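Local atomic coordinates of MMACHC-like protein (Caenorhabditis elegans, PDB entry 5UJC), a protein that binds cobalamin and probably catalyses flavin- and NADPH-dependent removal of cyanide from cyanocobalamin and glutathione-dependent demethylation of methylcobalamin. Residues 24-29 / 59-64. Residues are numbered along the deposited sequence; the frame is centred on the assembly and turned at random.
Sequences GFESHM and LSTPDM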
loop_
_atom_site.group_PDB
_atom_site.type_symbol
_atom_site.label_atom_id
_atom_site.label_comp_id
_atom_site.label_asym_id
_atom_site.label_seq_id
_atom_site.Cartn_x
_atom_site.Cartn_y
_atom_site.Cartn_z
ATOM N N GLY A 24 -11.961 -3.813 -0.136
ATOM C CA GLY A 24 -10.610 -3.843 -0.602
ATOM C C GLY A 24 -9.543 -3.316 0.314
ATOM O O GLY A 24 -8.490 -2.933 -0.165
ATOM N N PHE A 25 -9.738 -3.452 1.635
ATOM C CA PHE A 25 -8.682 -3.093 2.601
ATOM C C PHE A 25 -8.338 -4.242 3.516
ATOM O O PHE A 25 -9.211 -5.046 3.862
ATOM C CB PHE A 25 -9.145 -1.905 3.454
ATOM C CG PHE A 25 -9.402 -0.653 2.659
ATOM C CD1 PHE A 25 -8.352 0.184 2.309
ATOM C CD2 PHE A 25 -10.697 -0.314 2.245
ATOM C CE1 PHE A 25 -8.585 1.340 1.572
ATOM C CE2 PHE A 25 -10.924 0.824 1.514
ATOM C CZ PHE A 25 -9.874 1.660 1.180
ATOM N N GLU A 26 -7.083 -4.268 3.975
ATOM C CA GLU A 26 -6.633 -5.171 5.040
ATOM C C GLU A 26 -5.847 -4.352 6.040
ATOM O O GLU A 26 -5.158 -3.413 5.649
ATOM C CB GLU A 26 -5.626 -6.204 4.497
ATOM C CG GLU A 26 -6.133 -7.236 3.587
ATOM C CD GLU A 26 -5.060 -8.322 3.296
ATOM O OE1 GLU A 26 -3.804 -8.162 3.647
ATOM O OE2 GLU A 26 -5.437 -9.333 2.732
ATOM N N SER A 27 -5.841 -4.783 7.303
ATOM C CA SER A 27 -4.961 -4.187 8.297
ATOM C C SER A 27 -4.138 -5.231 9.002
ATOM O O SER A 27 -4.580 -6.379 9.195
ATOM C CB SER A 27 -5.726 -3.314 9.300
ATOM O OG SER A 27 -6.424 -4.071 10.234
ATOM N N HIS A 28 -2.923 -4.816 9.402
ATOM C CA HIS A 28 -1.967 -5.694 10.052
ATOM C C HIS A 28 -1.286 -4.936 11.200
ATOM O O HIS A 28 -0.762 -3.838 11.004
ATOM C CB HIS A 28 -0.899 -6.139 9.047
ATOM C CG HIS A 28 -1.459 -6.850 7.864
ATOM N ND1 HIS A 28 -1.465 -8.208 7.759
ATOM C CD2 HIS A 28 -2.048 -6.381 6.741
ATOM C CE1 HIS A 28 -2.021 -8.555 6.609
ATOM N NE2 HIS A 28 -2.413 -7.461 5.992
ATOM N N MET A 29 -1.291 -5.524 12.390
ATOM C CA MET A 29 -0.744 -4.888 13.569
ATOM C C MET A 29 0.759 -5.136 13.666
ATOM O O MET A 29 1.248 -6.237 13.344
ATOM C CB MET A 29 -1.459 -5.393 14.816
ATOM C CG MET A 29 -1.162 -4.576 16.062
ATOM S SD MET A 29 -2.234 -4.874 17.450
ATOM C CE MET A 29 -1.753 -6.477 17.923
ATOM N N LEU A 59 -3.406 -1.812 3.974
ATOM C CA LEU A 59 -3.114 -2.001 2.558
ATOM C C LEU A 59 -4.386 -2.169 1.772
ATOM O O LEU A 59 -5.459 -2.474 2.349
ATOM C CB LEU A 59 -2.149 -3.135 2.342
ATOM C CG LEU A 59 -2.486 -4.520 2.758
ATOM C CD1 LEU A 59 -3.364 -5.181 1.708
ATOM C CD2 LEU A 59 -1.212 -5.362 2.957
ATOM N N SER A 60 -4.306 -1.878 0.485
ATOM C CA SER A 60 -5.431 -2.090 -0.426
ATOM C C SER A 60 -5.217 -3.320 -1.282
ATOM O O SER A 60 -4.099 -3.616 -1.698
ATOM C CB SER A 60 -5.632 -0.856 -1.307
ATOM O OG SER A 60 -4.461 -0.505 -2.010
ATOM N N THR A 61 -6.312 -3.980 -1.594
ATOM C CA THR A 61 -6.307 -5.169 -2.424
ATOM C C THR A 61 -7.058 -4.807 -3.726
ATOM O O THR A 61 -7.473 -3.654 -3.878
ATOM C CB THR A 61 -6.940 -6.333 -1.665
ATOM O OG1 THR A 61 -8.351 -6.140 -1.578
ATOM C CG2 THR A 61 -6.350 -6.420 -0.245
ATOM N N PRO A 62 -7.217 -5.756 -4.670
ATOM C CA PRO A 62 -7.786 -5.362 -5.960
ATOM C C PRO A 62 -9.138 -4.645 -5.885
ATOM O O PRO A 62 -9.399 -3.726 -6.683
ATOM C CB PRO A 62 -7.903 -6.687 -6.699
ATOM C CG PRO A 62 -6.747 -7.486 -6.161
ATOM C CD PRO A 62 -6.732 -7.142 -4.698
ATOM N N ASP A 63 -9.988 -5.046 -4.936
ATOM C CA ASP A 63 -11.322 -4.460 -4.845
ATOM C C ASP A 63 -11.363 -2.993 -4.348
ATOM O O ASP A 63 -12.378 -2.342 -4.506
ATOM C CB ASP A 63 -12.264 -5.324 -4.013
ATOM C CG ASP A 63 -12.729 -6.571 -4.754
ATOM O OD1 ASP A 63 -12.576 -6.650 -5.983
ATOM O OD2 ASP A 63 -13.303 -7.442 -4.115
ATOM N N MET A 64 -10.255 -2.466 -3.804
ATOM C CA MET A 64 -10.251 -1.054 -3.434
ATOM C C MET A 64 -10.585 -0.210 -4.652
ATOM O O MET A 64 -11.508 0.611 -4.626
ATOM C CB MET A 64 -8.912 -0.613 -2.838
ATOM C CG MET A 64 -8.950 0.814 -2.297
ATOM S SD MET A 64 -7.441 1.779 -2.589
ATOM C CE MET A 64 -7.439 1.921 -4.399
HETATM O O HOH W 1 -9.282 -7.006 0.999
#
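Glu-26 and Leu-59 form an antiparallel hydrogen-bonded pair, joining edge strand 25-31 to strand 53-60. Leu-59 N meets Glu-26 O at 2.9 Å, and Glu-26 N returns a bond to Leu-59 O. Their side chains run side by side. Leu-59 CD1 packs against Glu-26 CB and lies 3.6 Å from Glu-26 OE1; Leu-59 CD2 is 3.9 Å from His-28 NE2. Before helix 62-80, Thr-61 N donates to Gly-24 O at 2.8 Å, from above the carbonyl plane. Gly-24 CA sits 3.5 Å from Met-64 N, and a side chain there would clash with that nitrogen. On the other face, Phe-25 CZ approaches Met-64 CG, a doubtful contact because Met-64 has two conformers. Ser-60 OG bonds Arg-187 of strand 185-196; the Ser-60 side chain is about 7 Å from bound methylcobalamin, with no assigned role. The Glu-26 chain is extended beyond CG (chi2 -171°). His-28 NE2 donates to OE1 at 2.8 Å; OE1 lies in the imidazole plane but is met on its anti side, 32° out of the carboxylate plane. His-177 NE2 also bonds OE1. With an alanine here, both histidines would probably lose this partner, and Leu-59 CD1 its carboxylate neighbour. Two histidines on one oxygen probably favour a charged, fixed carboxylate.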